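Local atomic coordinates of putative citrate lyase (Ralstonia eutropha, PDB entry 3QQW), a protein that probably acts as a magnesium-dependent lyase of the citrate lyase family, perhaps cleaving citramalyl-CoA, on a TIM-barrel scaffold. Residues 26-31 against 50-55; 100-105 against 134-139; 115-120 against 146-151; 160-165 against 211-216; 172-177 against 221-226. All blocks are in the same frame, centred on the assembly; numbering follows the deposited sequence.

Contact 1. Residues 26-31 against 50-55; sequences EHFAGS and DVTCDC
Level with Glu26 on the facing strand, Asp50 accepts the N-H of His27 at its carbonyl O, 2.8 Å away, while its carboxylate turns to Arg84 and Arg251. Arg251 also binds OE1 of Glu26, so one guanidinium bridges the two acids. At Val51 the side chain faces the other way, together with that of His27, and packs on helix 32-45. Thr52 lies at the heart of the contact. Its N donates to His27 O (2.7 Å) and its O accepts from Ala29 N (3.1 Å), a ladder with the parallel register expected of strands 25-29 and 49-54, the first two of the eight-stranded TIM barrel, joined by helix 32-45 in a right-handed beta-alpha-beta unit. Thr52 OG1 donates to Glu26 OE2 at 2.6 Å, coming from above the carboxylate plane, 55° out of it; Tyr114 is a second partner of this hydroxyl. The extended Glu26 chain (chi1 -168°, chi2 180°) carries its carboxylate there. Thr52 CB makes a CH-pi contact over the face of the Phe28 ring, 3.7 Å from the centroid and almost on the normal, with CG2 reaching Phe28 CE2. Cys53 turns to the face of Ala29, against helices 32-45 and 64-76. Asp54 N closes the ladder on Ala29 O (2.9 Å), and its OD2 lies at the edge of Phe28, 3.8 Å from CD2, while forming a salt bridge with Arg88, a predicted substrate-binding residue.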
# COMPACT_ATOMS: atom_id res chain seq x y z
N GLU C 26 -14.79 -20.29 -10.34
CA GLU C 26 -14.50 -21.46 -9.51
C GLU C 26 -15.70 -21.71 -8.62
O GLU C 26 -15.96 -20.93 -7.70
CB GLU C 26 -13.23 -21.25 -8.68
CG GLU C 26 -12.75 -22.55 -8.04
CD GLU C 26 -11.49 -22.41 -7.21
OE1 GLU C 26 -10.44 -22.09 -7.80
OE2 GLU C 26 -11.55 -22.63 -5.98
N HIS C 27 -16.44 -22.79 -8.92
CA HIS C 27 -17.66 -23.13 -8.21
C HIS C 27 -17.39 -24.12 -7.07
O HIS C 27 -16.70 -25.12 -7.25
CB HIS C 27 -18.70 -23.70 -9.18
CG HIS C 27 -20.02 -23.92 -8.55
ND1 HIS C 27 -20.87 -22.86 -8.25
CD2 HIS C 27 -20.60 -25.08 -8.14
CE1 HIS C 27 -21.93 -23.41 -7.68
NE2 HIS C 27 -21.82 -24.74 -7.60
N PHE C 28 -17.90 -23.80 -5.86
CA PHE C 28 -17.75 -24.66 -4.69
C PHE C 28 -18.97 -25.52 -4.48
O PHE C 28 -20.08 -25.05 -4.70
CB PHE C 28 -17.51 -23.81 -3.43
CG PHE C 28 -16.07 -23.38 -3.34
CD1 PHE C 28 -15.53 -22.49 -4.28
CD2 PHE C 28 -15.25 -23.87 -2.34
CE1 PHE C 28 -14.20 -22.13 -4.22
CE2 PHE C 28 -13.92 -23.46 -2.24
CZ PHE C 28 -13.40 -22.60 -3.19
N ALA C 29 -18.75 -26.78 -4.06
CA ALA C 29 -19.76 -27.83 -3.76
C ALA C 29 -19.17 -28.72 -2.66
O ALA C 29 -18.02 -29.17 -2.79
CB ALA C 29 -20.10 -28.63 -5.02
N GLY C 30 -19.91 -28.89 -1.58
CA GLY C 30 -19.47 -29.62 -0.40
C GLY C 30 -20.03 -31.01 -0.23
O GLY C 30 -19.48 -31.79 0.54
N SER C 31 -21.15 -31.33 -0.90
CA SER C 31 -21.76 -32.65 -0.82
C SER C 31 -21.53 -33.44 -2.11
O SER C 31 -21.34 -32.84 -3.16
CB SER C 31 -23.25 -32.51 -0.56
OG SER C 31 -23.92 -32.00 -1.70
N ASP C 50 -14.23 -24.08 -12.92
CA ASP C 50 -13.63 -25.16 -12.18
C ASP C 50 -14.55 -25.53 -11.02
O ASP C 50 -15.36 -24.72 -10.59
CB ASP C 50 -12.24 -24.78 -11.67
CG ASP C 50 -11.17 -24.69 -12.72
OD1 ASP C 50 -11.32 -25.35 -13.79
OD2 ASP C 50 -10.14 -24.03 -12.46
N VAL C 51 -14.43 -26.75 -10.49
CA VAL C 51 -15.22 -27.18 -9.35
C VAL C 51 -14.28 -27.40 -8.18
O VAL C 51 -13.31 -28.14 -8.30
CB VAL C 51 -16.06 -28.44 -9.68
CG1 VAL C 51 -16.79 -28.95 -8.45
CG2 VAL C 51 -17.04 -28.16 -10.80
N THR C 52 -14.57 -26.79 -7.04
CA THR C 52 -13.81 -27.06 -5.83
C THR C 52 -14.67 -27.90 -4.92
O THR C 52 -15.75 -27.47 -4.50
CB THR C 52 -13.28 -25.78 -5.13
OG1 THR C 52 -12.55 -25.01 -6.07
CG2 THR C 52 -12.35 -26.12 -3.97
N CYS C 53 -14.21 -29.11 -4.64
CA CYS C 53 -14.86 -30.02 -3.69
C CYS C 53 -14.42 -29.57 -2.35
O CYS C 53 -13.22 -29.59 -2.02
CB CYS C 53 -14.48 -31.47 -3.97
SG CYS C 53 -14.75 -31.97 -5.67
N ASP C 54 -15.34 -28.97 -1.64
CA ASP C 54 -15.05 -28.36 -0.38
C ASP C 54 -14.97 -29.38 0.76
O ASP C 54 -15.96 -30.01 1.04
CB ASP C 54 -16.11 -27.29 -0.09
CG ASP C 54 -15.62 -26.23 0.87
OD1 ASP C 54 -14.54 -26.43 1.49
OD2 ASP C 54 -16.31 -25.20 1.01
N CYS C 55 -13.80 -29.55 1.39
CA CYS C 55 -13.61 -30.43 2.57
C CYS C 55 -13.77 -29.57 3.77
O CYS C 55 -14.64 -29.86 4.60
CB CYS C 55 -12.26 -31.14 2.57
SG CYS C 55 -12.14 -32.51 1.40

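Contact 2. Residues 100-105 against 134-139; sequences DVDIIV and GDVAKR
The two methyl groups of Val136 meet different residues of helix 97-107. CG1 meets Val105, 3.8 Å from its CB, while CG2 comes within 3.9 Å of Val101 CG1; the Val101 and Val136 side chains slant across each other. With chi1 at -178°, Val136 sets CG1 opposite its backbone N and CG2 opposite its carbonyl carbon, which splits the two branches between successive turns of the facing helix, one holding Val101 and the next Val105. Val105, whose CG1 is likewise opposite its backbone N (174°), sends that methyl past Val136 onto the backbone of the other helix, 3.7 Å from Ala137 CA. Ala137 CB lies 4.4 Å from the same Val105 CG1. Asp102 supplies the polar border. It crosses Val136 at nearly a right angle, with OD1 3.6 Å from the CG2 methyl, a van der Waals touch; the polar partner of OD1 is the hydroxyl of Tyr132, one turn earlier on helix 123-139, so the carboxylate ties the same two helices by a hydrogen bond beside the valines. No hydrogen bond links residues 100-105 directly to 134-139. The short helical segments run roughly parallel, 28° apart with axes 9.7 Å from each other at closest approach, as expected for consecutive outer helices of a beta/alpha barrel. Strand 115-117 comes between them in sequence, Ile104 reaches helix 64-76 on a different side of helix 97-107, and Val101 also touches Tyr132 and Ile133 of helix 123-139.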
# COMPACT_ATOMS: atom_id res chain seq x y z
N ASP C 100 -6.35 -35.10 4.66
CA ASP C 100 -7.08 -34.66 3.46
C ASP C 100 -6.19 -34.79 2.24
O ASP C 100 -6.62 -35.30 1.23
CB ASP C 100 -7.54 -33.19 3.56
CG ASP C 100 -8.58 -32.83 4.61
OD1 ASP C 100 -9.33 -33.74 5.04
OD2 ASP C 100 -8.67 -31.63 4.96
N VAL C 101 -4.92 -34.36 2.36
CA VAL C 101 -3.92 -34.41 1.28
C VAL C 101 -3.65 -35.88 0.95
O VAL C 101 -3.78 -36.26 -0.22
CB VAL C 101 -2.64 -33.62 1.64
CG1 VAL C 101 -1.53 -33.88 0.62
CG2 VAL C 101 -2.93 -32.13 1.73
N ASP C 102 -3.34 -36.72 1.97
CA ASP C 102 -3.10 -38.15 1.76
C ASP C 102 -4.24 -38.81 0.98
O ASP C 102 -4.01 -39.39 -0.07
CB ASP C 102 -2.92 -38.88 3.09
CG ASP C 102 -1.77 -38.43 3.94
OD1 ASP C 102 -0.88 -37.72 3.41
OD2 ASP C 102 -1.77 -38.76 5.16
N ILE C 103 -5.48 -38.67 1.47
CA ILE C 103 -6.66 -39.29 0.88
C ILE C 103 -6.95 -38.77 -0.53
O ILE C 103 -7.16 -39.57 -1.44
CB ILE C 103 -7.91 -39.15 1.81
CG1 ILE C 103 -7.70 -39.90 3.15
CG2 ILE C 103 -9.16 -39.63 1.10
CD1 ILE C 103 -8.71 -39.51 4.23
N ILE C 104 -6.98 -37.44 -0.71
CA ILE C 104 -7.34 -36.84 -1.99
C ILE C 104 -6.23 -37.05 -3.05
O ILE C 104 -6.54 -37.48 -4.14
CB ILE C 104 -7.78 -35.36 -1.85
CG1 ILE C 104 -9.05 -35.29 -0.97
CG2 ILE C 104 -8.04 -34.72 -3.24
CD1 ILE C 104 -9.36 -33.93 -0.37
N VAL C 105 -4.97 -36.80 -2.72
CA VAL C 105 -3.91 -36.96 -3.72
C VAL C 105 -3.78 -38.43 -4.13
O VAL C 105 -3.80 -38.71 -5.34
CB VAL C 105 -2.56 -36.33 -3.29
CG1 VAL C 105 -1.46 -36.67 -4.31
CG2 VAL C 105 -2.68 -34.81 -3.14
N GLY C 134 3.60 -31.90 -2.34
CA GLY C 134 4.65 -32.33 -3.25
C GLY C 134 5.14 -33.73 -2.95
O GLY C 134 5.26 -34.56 -3.87
N ASP C 135 5.38 -34.03 -1.65
CA ASP C 135 5.84 -35.34 -1.20
C ASP C 135 4.81 -36.42 -1.52
O ASP C 135 5.15 -37.47 -2.08
CB ASP C 135 6.13 -35.33 0.31
CG ASP C 135 7.33 -34.53 0.75
OD1 ASP C 135 8.20 -34.24 -0.10
OD2 ASP C 135 7.41 -34.22 1.97
N VAL C 136 3.54 -36.15 -1.20
CA VAL C 136 2.42 -37.07 -1.43
C VAL C 136 2.20 -37.24 -2.96
O VAL C 136 2.03 -38.38 -3.43
CB VAL C 136 1.13 -36.63 -0.67
CG1 VAL C 136 0.02 -37.64 -0.90
CG2 VAL C 136 1.39 -36.50 0.84
N ALA C 137 2.26 -36.11 -3.74
CA ALA C 137 2.09 -36.15 -5.20
C ALA C 137 3.12 -37.07 -5.88
O ALA C 137 2.72 -37.97 -6.61
CB ALA C 137 2.16 -34.76 -5.79
N LYS C 138 4.41 -36.89 -5.56
CA LYS C 138 5.50 -37.71 -6.09
C LYS C 138 5.33 -39.19 -5.68
O LYS C 138 5.43 -40.06 -6.56
CB LYS C 138 6.87 -37.15 -5.66
N ARG C 139 5.00 -39.50 -4.39
CA ARG C 139 4.79 -40.89 -3.93
C ARG C 139 3.57 -41.54 -4.61
O ARG C 139 3.51 -42.77 -4.73
CB ARG C 139 4.59 -40.96 -2.41
CG ARG C 139 5.84 -40.76 -1.57
CD ARG C 139 5.49 -40.85 -0.10
NE ARG C 139 6.26 -39.88 0.69
CZ ARG C 139 5.73 -38.99 1.52
NH1 ARG C 139 4.42 -38.93 1.70
NH2 ARG C 139 6.51 -38.16 2.20

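Contact 3. Residues 115-120 against 146-151; sequences ITVPKA and VPVHVL
Thr116 sets its CG2 methyl 3.5 Å from Leu151 CD2, the two side chains slanting past each other, while its OG1 lies 3.5 Å from His149 CB. With OG1 opposite the carbonyl carbon (chi1 -62°), the hydroxyl turns to the imidazole and donates to a water at 2.5 Å. That water sits in the plane of the His149 ring, at the edge bearing ND1, and links the two side chains; NE2 is held by Glu171, and Tyr114 stacks on the ring. The side chains of Ile115, Val117, Val148 and Val150 point to the helix-covered face, where Val117 CG2 meets Val148 CG1 at 3.7 Å. Four backbone bonds join the two segments, from Ile115 N to Pro147 O at the start to Leu151 N on Val117 O (2.9 Å) at the end. Past the last of these bonds a second water gathers Val117 O, Ala120 N and Leu151 O. Lys119 NZ forms salt bridges with Glu56 and Asp179, and the backbone N of Lys119 donates to Glu153 OE2; Asp179 and Glu153 are predicted magnesium ligands. Parallel strands 115-117 and 148-152, connected through helix 123-139, form a beta-alpha-beta unit of the TIM barrel whose C-terminal ends border the probable active site.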
# COMPACT_ATOMS: atom_id res chain seq x y z
N ILE C 115 -5.25 -28.02 -5.28
CA ILE C 115 -5.60 -28.07 -3.86
C ILE C 115 -5.69 -26.62 -3.40
O ILE C 115 -4.79 -25.82 -3.64
CB ILE C 115 -4.61 -28.91 -3.01
CG1 ILE C 115 -4.86 -30.40 -3.26
CG2 ILE C 115 -4.72 -28.59 -1.51
CD1 ILE C 115 -3.75 -31.24 -2.86
N THR C 116 -6.82 -26.29 -2.76
CA THR C 116 -7.08 -24.99 -2.18
C THR C 116 -6.71 -25.09 -0.70
O THR C 116 -7.21 -25.96 0.02
CB THR C 116 -8.49 -24.55 -2.46
OG1 THR C 116 -8.64 -24.45 -3.88
CG2 THR C 116 -8.82 -23.22 -1.82
N VAL C 117 -5.78 -24.23 -0.27
CA VAL C 117 -5.26 -24.18 1.10
C VAL C 117 -5.86 -22.95 1.80
O VAL C 117 -5.58 -21.80 1.41
CB VAL C 117 -3.71 -24.17 1.11
CG1 VAL C 117 -3.15 -24.13 2.53
CG2 VAL C 117 -3.14 -25.34 0.33
N PRO C 118 -6.64 -23.16 2.86
CA PRO C 118 -7.29 -22.02 3.52
C PRO C 118 -6.61 -21.55 4.81
O PRO C 118 -5.86 -22.30 5.43
CB PRO C 118 -8.66 -22.59 3.86
CG PRO C 118 -8.39 -24.01 4.17
CD PRO C 118 -7.13 -24.43 3.42
N LYS C 119 -6.96 -20.32 5.23
CA LYS C 119 -6.64 -19.75 6.53
C LYS C 119 -5.18 -19.87 6.99
O LYS C 119 -4.94 -19.95 8.20
CB LYS C 119 -7.54 -20.43 7.58
CG LYS C 119 -8.86 -19.73 7.83
CD LYS C 119 -9.89 -20.72 8.40
CE LYS C 119 -11.32 -20.38 8.06
NZ LYS C 119 -11.61 -20.49 6.61
N ALA C 120 -4.20 -19.86 6.07
CA ALA C 120 -2.80 -19.87 6.52
C ALA C 120 -2.51 -18.53 7.17
O ALA C 120 -3.08 -17.51 6.74
CB ALA C 120 -1.84 -20.12 5.37
N VAL C 146 1.01 -30.94 -8.20
CA VAL C 146 -0.40 -30.54 -8.01
C VAL C 146 -0.41 -29.01 -7.82
O VAL C 146 0.23 -28.53 -6.88
CB VAL C 146 -1.06 -31.27 -6.80
CG1 VAL C 146 -2.50 -30.83 -6.58
CG2 VAL C 146 -0.98 -32.77 -6.93
N PRO C 147 -1.08 -28.25 -8.71
CA PRO C 147 -1.15 -26.78 -8.53
C PRO C 147 -1.86 -26.43 -7.23
O PRO C 147 -2.73 -27.16 -6.79
CB PRO C 147 -1.94 -26.31 -9.75
CG PRO C 147 -1.83 -27.44 -10.74
CD PRO C 147 -1.86 -28.66 -9.88
N VAL C 148 -1.45 -25.35 -6.60
CA VAL C 148 -1.99 -24.92 -5.32
C VAL C 148 -2.66 -23.54 -5.45
O VAL C 148 -2.17 -22.66 -6.18
CB VAL C 148 -0.87 -24.91 -4.22
CG1 VAL C 148 -1.41 -24.47 -2.88
CG2 VAL C 148 -0.20 -26.28 -4.11
N HIS C 149 -3.79 -23.39 -4.76
CA HIS C 149 -4.59 -22.17 -4.61
C HIS C 149 -4.49 -21.79 -3.16
O HIS C 149 -4.81 -22.61 -2.29
CB HIS C 149 -6.05 -22.36 -5.03
CG HIS C 149 -6.27 -22.68 -6.48
ND1 HIS C 149 -7.53 -22.62 -7.04
CD2 HIS C 149 -5.39 -23.09 -7.44
CE1 HIS C 149 -7.39 -22.98 -8.30
NE2 HIS C 149 -6.11 -23.27 -8.59
N VAL C 150 -3.98 -20.59 -2.88
CA VAL C 150 -3.77 -20.18 -1.49
C VAL C 150 -4.72 -19.05 -1.12
O VAL C 150 -4.76 -18.02 -1.79
CB VAL C 150 -2.28 -19.79 -1.24
CG1 VAL C 150 -2.06 -19.34 0.20
CG2 VAL C 150 -1.36 -20.95 -1.57
N LEU C 151 -5.48 -19.26 -0.05
CA LEU C 151 -6.34 -18.21 0.48
C LEU C 151 -5.52 -17.18 1.24
O LEU C 151 -4.69 -17.55 2.08
CB LEU C 151 -7.40 -18.79 1.43
CG LEU C 151 -8.81 -19.13 0.90
CD1 LEU C 151 -9.51 -17.92 0.33
CD2 LEU C 151 -8.77 -20.26 -0.04
O HOH W 1 -9.27 -22.30 -4.90
O HOH W 2 -3.99 -20.08 3.16
O HOH W 3 -4.78 -16.77 4.75

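Contact 4. Residues 160-165 against 211-216; sequences DVFQIA and MVAAAL
One face of the Phe162 ring is covered by the methyl of Ala214, whose CB lies 3.7 Å from the centroid and only 2° off the normal, a CH-pi contact centred on the ring. Ala214 CA lies over the same ring, 3.6 Å from Phe162 CE1, and Phe162 CZ touches the methyl of Ala213 at 4.1 Å. The Ala214 methyl also meets both branches of Val161: chi1 of 73° puts CG1 between the backbone N and the carbonyl carbon and CG2 opposite the N, and both lie 3.8 Å from Ala214 CB. The same CG2 continues to Met211, a selenomethionine, 3.9 Å from its CG, the two side chains crossing at about a right angle. Ala165 completes the set: its CB touches Ala214 O at 3.4 Å, a van der Waals contact, and the hydrogen bond to that carbonyl comes from Asn218 ND2. The Ala214 methyl thus touches Val161 and Phe162, with the Ala165 methyl a little farther off; CA atoms of Phe162 and Ala214 are 5.1 Å apart. Helices 161-164 and 202-217 both belong to the outer layer of the TIM barrel, on the chain segments leading into the neighbouring strands 170-175 and 221-224. Beneath them Val161 rests on Ile152 and Leu173, and the bent chain of Met211 runs down to Leu173 and Phe175. Helix 202-217 turns Val212 and Ala215 onto Pro222. On the outer side the second subunit takes part: its Arg159 packs on Phe162, its Arg206 on Ala213, and its Leu203 on Val212.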
# COMPACT_ATOMS: atom_id res chain seq x y z
N ASP C 160 2.48 -11.41 4.62
CA ASP C 160 3.41 -12.28 3.89
C ASP C 160 3.01 -12.61 2.46
O ASP C 160 3.62 -13.49 1.86
CB ASP C 160 3.57 -13.62 4.65
CG ASP C 160 4.19 -13.51 6.03
OD1 ASP C 160 4.79 -12.45 6.34
OD2 ASP C 160 4.16 -14.50 6.77
N VAL C 161 2.04 -11.87 1.89
CA VAL C 161 1.52 -12.15 0.55
C VAL C 161 2.63 -12.22 -0.55
O VAL C 161 2.58 -13.14 -1.39
CB VAL C 161 0.33 -11.27 0.13
CG1 VAL C 161 0.75 -9.82 -0.20
CG2 VAL C 161 -0.45 -11.93 -1.00
N PHE C 162 3.63 -11.31 -0.52
CA PHE C 162 4.69 -11.31 -1.53
C PHE C 162 5.64 -12.51 -1.36
O PHE C 162 6.17 -13.03 -2.36
CB PHE C 162 5.47 -9.99 -1.52
CG PHE C 162 4.74 -8.94 -2.33
CD1 PHE C 162 4.99 -8.78 -3.69
CD2 PHE C 162 3.77 -8.12 -1.73
CE1 PHE C 162 4.30 -7.81 -4.43
CE2 PHE C 162 3.07 -7.17 -2.49
CZ PHE C 162 3.34 -7.02 -3.83
N GLN C 163 5.79 -12.98 -0.13
CA GLN C 163 6.61 -14.15 0.17
C GLN C 163 5.83 -15.42 -0.24
O GLN C 163 6.39 -16.30 -0.89
CB GLN C 163 6.95 -14.15 1.66
CG GLN C 163 8.15 -14.93 2.00
CD GLN C 163 8.67 -14.43 3.31
OE1 GLN C 163 7.99 -14.49 4.35
NE2 GLN C 163 9.87 -13.87 3.29
N ILE C 164 4.53 -15.46 0.06
CA ILE C 164 3.64 -16.57 -0.32
C ILE C 164 3.63 -16.69 -1.86
O ILE C 164 3.83 -17.78 -2.37
CB ILE C 164 2.22 -16.37 0.28
CG1 ILE C 164 2.22 -16.61 1.81
CG2 ILE C 164 1.17 -17.23 -0.43
CD1 ILE C 164 0.97 -16.20 2.57
N ALA C 165 3.47 -15.58 -2.58
CA ALA C 165 3.42 -15.56 -4.04
C ALA C 165 4.70 -16.10 -4.72
O ALA C 165 4.67 -16.50 -5.88
CB ALA C 165 3.14 -14.15 -4.53
N MSE C 211 -2.88 -8.18 -2.61
CA MSE C 211 -2.91 -9.56 -3.04
C MSE C 211 -2.83 -9.67 -4.58
O MSE C 211 -2.08 -10.52 -5.08
CB MSE C 211 -4.14 -10.25 -2.48
CG MSE C 211 -4.04 -11.79 -2.57
SE MSE C 211 -5.75 -12.68 -2.82
CE MSE C 211 -6.14 -12.06 -4.50
N VAL C 212 -3.59 -8.81 -5.31
CA VAL C 212 -3.57 -8.81 -6.77
C VAL C 212 -2.15 -8.43 -7.25
O VAL C 212 -1.59 -9.11 -8.11
CB VAL C 212 -4.66 -7.89 -7.38
CG1 VAL C 212 -4.48 -7.72 -8.89
CG2 VAL C 212 -6.04 -8.44 -7.07
N ALA C 213 -1.56 -7.38 -6.66
CA ALA C 213 -0.21 -6.94 -6.98
C ALA C 213 0.82 -8.06 -6.79
O ALA C 213 1.67 -8.24 -7.65
CB ALA C 213 0.16 -5.72 -6.13
N ALA C 214 0.71 -8.84 -5.68
CA ALA C 214 1.61 -9.95 -5.35
C ALA C 214 1.45 -11.11 -6.33
O ALA C 214 2.44 -11.70 -6.74
CB ALA C 214 1.35 -10.43 -3.93
N ALA C 215 0.19 -11.43 -6.68
CA ALA C 215 -0.17 -12.50 -7.59
C ALA C 215 0.35 -12.20 -8.98
O ALA C 215 1.15 -12.99 -9.53
CB ALA C 215 -1.68 -12.69 -7.61
N LEU C 216 -0.02 -11.03 -9.53
CA LEU C 216 0.39 -10.63 -10.87
C LEU C 216 1.90 -10.44 -10.98
O LEU C 216 2.45 -10.77 -12.02
CB LEU C 216 -0.37 -9.38 -11.35
CG LEU C 216 -1.88 -9.54 -11.48
CD1 LEU C 216 -2.50 -8.24 -11.84
CD2 LEU C 216 -2.26 -10.64 -12.46

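Contact 5. Residues 172-177 against 221-226; sequences VLDFGL and VPAHNV
At the edge of the Phe175 ring, in its plane, lies Asn225 OD1, 3.4 Å from Phe175 CD2, with amide and ring planes 61° apart; Leu177 CD1 lies at the ring edge too. The same OD1 stands 3.2 Å above one face of the His224 ring, near its rim, and Phe199 and Phe249 also pack against this imidazole. These groups lie toward the C-terminal side of strands 170-175 and 221-224, the sixth and seventh of the TIM barrel. With chi1 at 44°, Asn225 CG sits between the backbone N and the carbonyl carbon, and ND2 lies 3.4 Å from Leu177 CD2; that nitrogen is hydrogen-bonded to Gln198. Further back the strands are joined in parallel by three backbone bonds: Leu173 N to Val221 O, Ala223 N to Leu173 O (2.8 Å), and Phe175 N to Ala223 O. The side chains of Val172, Asp174, Val221 and Ala223 share the face turned into the barrel, where Trp253 NE1 bonds to Asp174 OD1. Val172 CG1 packs 3.7 Å from the Ala223 methyl, and Asp174 OD1 lies 3.3 Å from that same Ala223 CB.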
# COMPACT_ATOMS: atom_id res chain seq x y z
N VAL C 172 -3.00 -19.80 -8.05
CA VAL C 172 -4.05 -18.87 -7.64
C VAL C 172 -3.80 -18.36 -6.20
O VAL C 172 -3.41 -19.13 -5.33
CB VAL C 172 -5.49 -19.44 -7.76
CG1 VAL C 172 -6.52 -18.50 -7.16
CG2 VAL C 172 -5.88 -19.78 -9.18
N LEU C 173 -4.08 -17.05 -5.98
CA LEU C 173 -4.19 -16.40 -4.68
C LEU C 173 -5.65 -16.03 -4.57
O LEU C 173 -6.18 -15.31 -5.42
CB LEU C 173 -3.27 -15.19 -4.48
CG LEU C 173 -1.76 -15.44 -4.47
CD1 LEU C 173 -1.02 -14.16 -4.11
CD2 LEU C 173 -1.36 -16.56 -3.48
N ASP C 174 -6.34 -16.59 -3.56
CA ASP C 174 -7.76 -16.35 -3.35
C ASP C 174 -7.97 -15.34 -2.28
O ASP C 174 -7.41 -15.47 -1.19
CB ASP C 174 -8.46 -17.67 -2.93
CG ASP C 174 -8.53 -18.73 -3.98
OD1 ASP C 174 -9.17 -18.50 -5.00
OD2 ASP C 174 -8.00 -19.84 -3.74
N PHE C 175 -8.82 -14.36 -2.52
CA PHE C 175 -9.14 -13.38 -1.47
C PHE C 175 -10.31 -13.88 -0.61
O PHE C 175 -11.41 -14.08 -1.12
CB PHE C 175 -9.44 -12.00 -2.05
CG PHE C 175 -9.49 -10.97 -0.95
CD1 PHE C 175 -8.32 -10.58 -0.29
CD2 PHE C 175 -10.70 -10.45 -0.51
CE1 PHE C 175 -8.37 -9.68 0.77
CE2 PHE C 175 -10.75 -9.54 0.55
CZ PHE C 175 -9.57 -9.15 1.18
N GLY C 176 -10.05 -14.10 0.67
CA GLY C 176 -11.05 -14.56 1.62
C GLY C 176 -11.53 -13.39 2.44
O GLY C 176 -10.98 -13.10 3.51
N LEU C 177 -12.56 -12.68 1.93
CA LEU C 177 -13.12 -11.48 2.53
C LEU C 177 -13.67 -11.73 3.95
O LEU C 177 -13.29 -11.01 4.89
CB LEU C 177 -14.24 -10.90 1.63
CG LEU C 177 -15.05 -9.71 2.17
CD1 LEU C 177 -14.18 -8.45 2.29
CD2 LEU C 177 -16.25 -9.47 1.30
N VAL C 221 -2.65 -16.12 -10.82
CA VAL C 221 -3.98 -15.60 -11.05
C VAL C 221 -4.57 -15.09 -9.71
O VAL C 221 -4.68 -15.87 -8.75
CB VAL C 221 -4.90 -16.67 -11.72
CG1 VAL C 221 -6.37 -16.26 -11.67
CG2 VAL C 221 -4.46 -16.93 -13.16
N PRO C 222 -5.00 -13.81 -9.62
CA PRO C 222 -5.68 -13.36 -8.40
C PRO C 222 -7.19 -13.67 -8.51
O PRO C 222 -7.80 -13.32 -9.51
CB PRO C 222 -5.38 -11.86 -8.35
CG PRO C 222 -4.95 -11.49 -9.78
CD PRO C 222 -4.93 -12.73 -10.63
N ALA C 223 -7.77 -14.36 -7.50
CA ALA C 223 -9.19 -14.71 -7.51
C ALA C 223 -9.96 -13.97 -6.44
O ALA C 223 -9.48 -13.76 -5.31
CB ALA C 223 -9.37 -16.20 -7.37
N HIS C 224 -11.16 -13.51 -6.84
CA HIS C 224 -12.04 -12.72 -5.99
C HIS C 224 -13.01 -13.60 -5.21
O HIS C 224 -13.36 -14.68 -5.66
CB HIS C 224 -12.79 -11.71 -6.85
CG HIS C 224 -13.44 -10.60 -6.06
ND1 HIS C 224 -14.81 -10.51 -5.94
CD2 HIS C 224 -12.87 -9.58 -5.37
CE1 HIS C 224 -15.03 -9.46 -5.16
NE2 HIS C 224 -13.89 -8.87 -4.80
N ASN C 225 -13.41 -13.13 -4.02
CA ASN C 225 -14.41 -13.75 -3.13
C ASN C 225 -15.79 -13.76 -3.82
O ASN C 225 -15.99 -13.04 -4.79
CB ASN C 225 -14.48 -12.99 -1.79
CG ASN C 225 -14.50 -11.49 -1.98
OD1 ASN C 225 -13.49 -10.88 -2.34
ND2 ASN C 225 -15.65 -10.87 -1.78
N VAL C 226 -16.72 -14.58 -3.31
CA VAL C 226 -18.07 -14.75 -3.85
C VAL C 226 -18.91 -13.47 -3.77
O VAL C 226 -18.63 -12.55 -2.99
CB VAL C 226 -18.82 -15.90 -3.10
CG1 VAL C 226 -18.13 -17.26 -3.29
CG2 VAL C 226 -18.99 -15.58 -1.62
O HOH W 4 -11.14 -16.16 -3.93

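How the contacts relate
Contacts 1, 3 and 5 each pair neighbouring parallel strands of one barrel by a backbone ladder, whereas contacts 2 and 4 join outer helices by apolar side chains without hydrogen bonds between their segments. Contacts 3 and 5 are adjacent, since strand 148-152 bonds to strand 170-175 through Val150. Contact 1 meets contact 3 inside the barrel, where Glu26 OE1 and His149 ND1 make a weak hydrogen bond. Val105 and Ala137 of contact 2 pack on Ile115 and Val146 of contact 3, and Met211 of contact 4 reaches the backbone of contact 5. All are largely buried; only contact 4 borders another subunit, and the centre of contact 2 lies farthest from the chain's centre, about 19 Å.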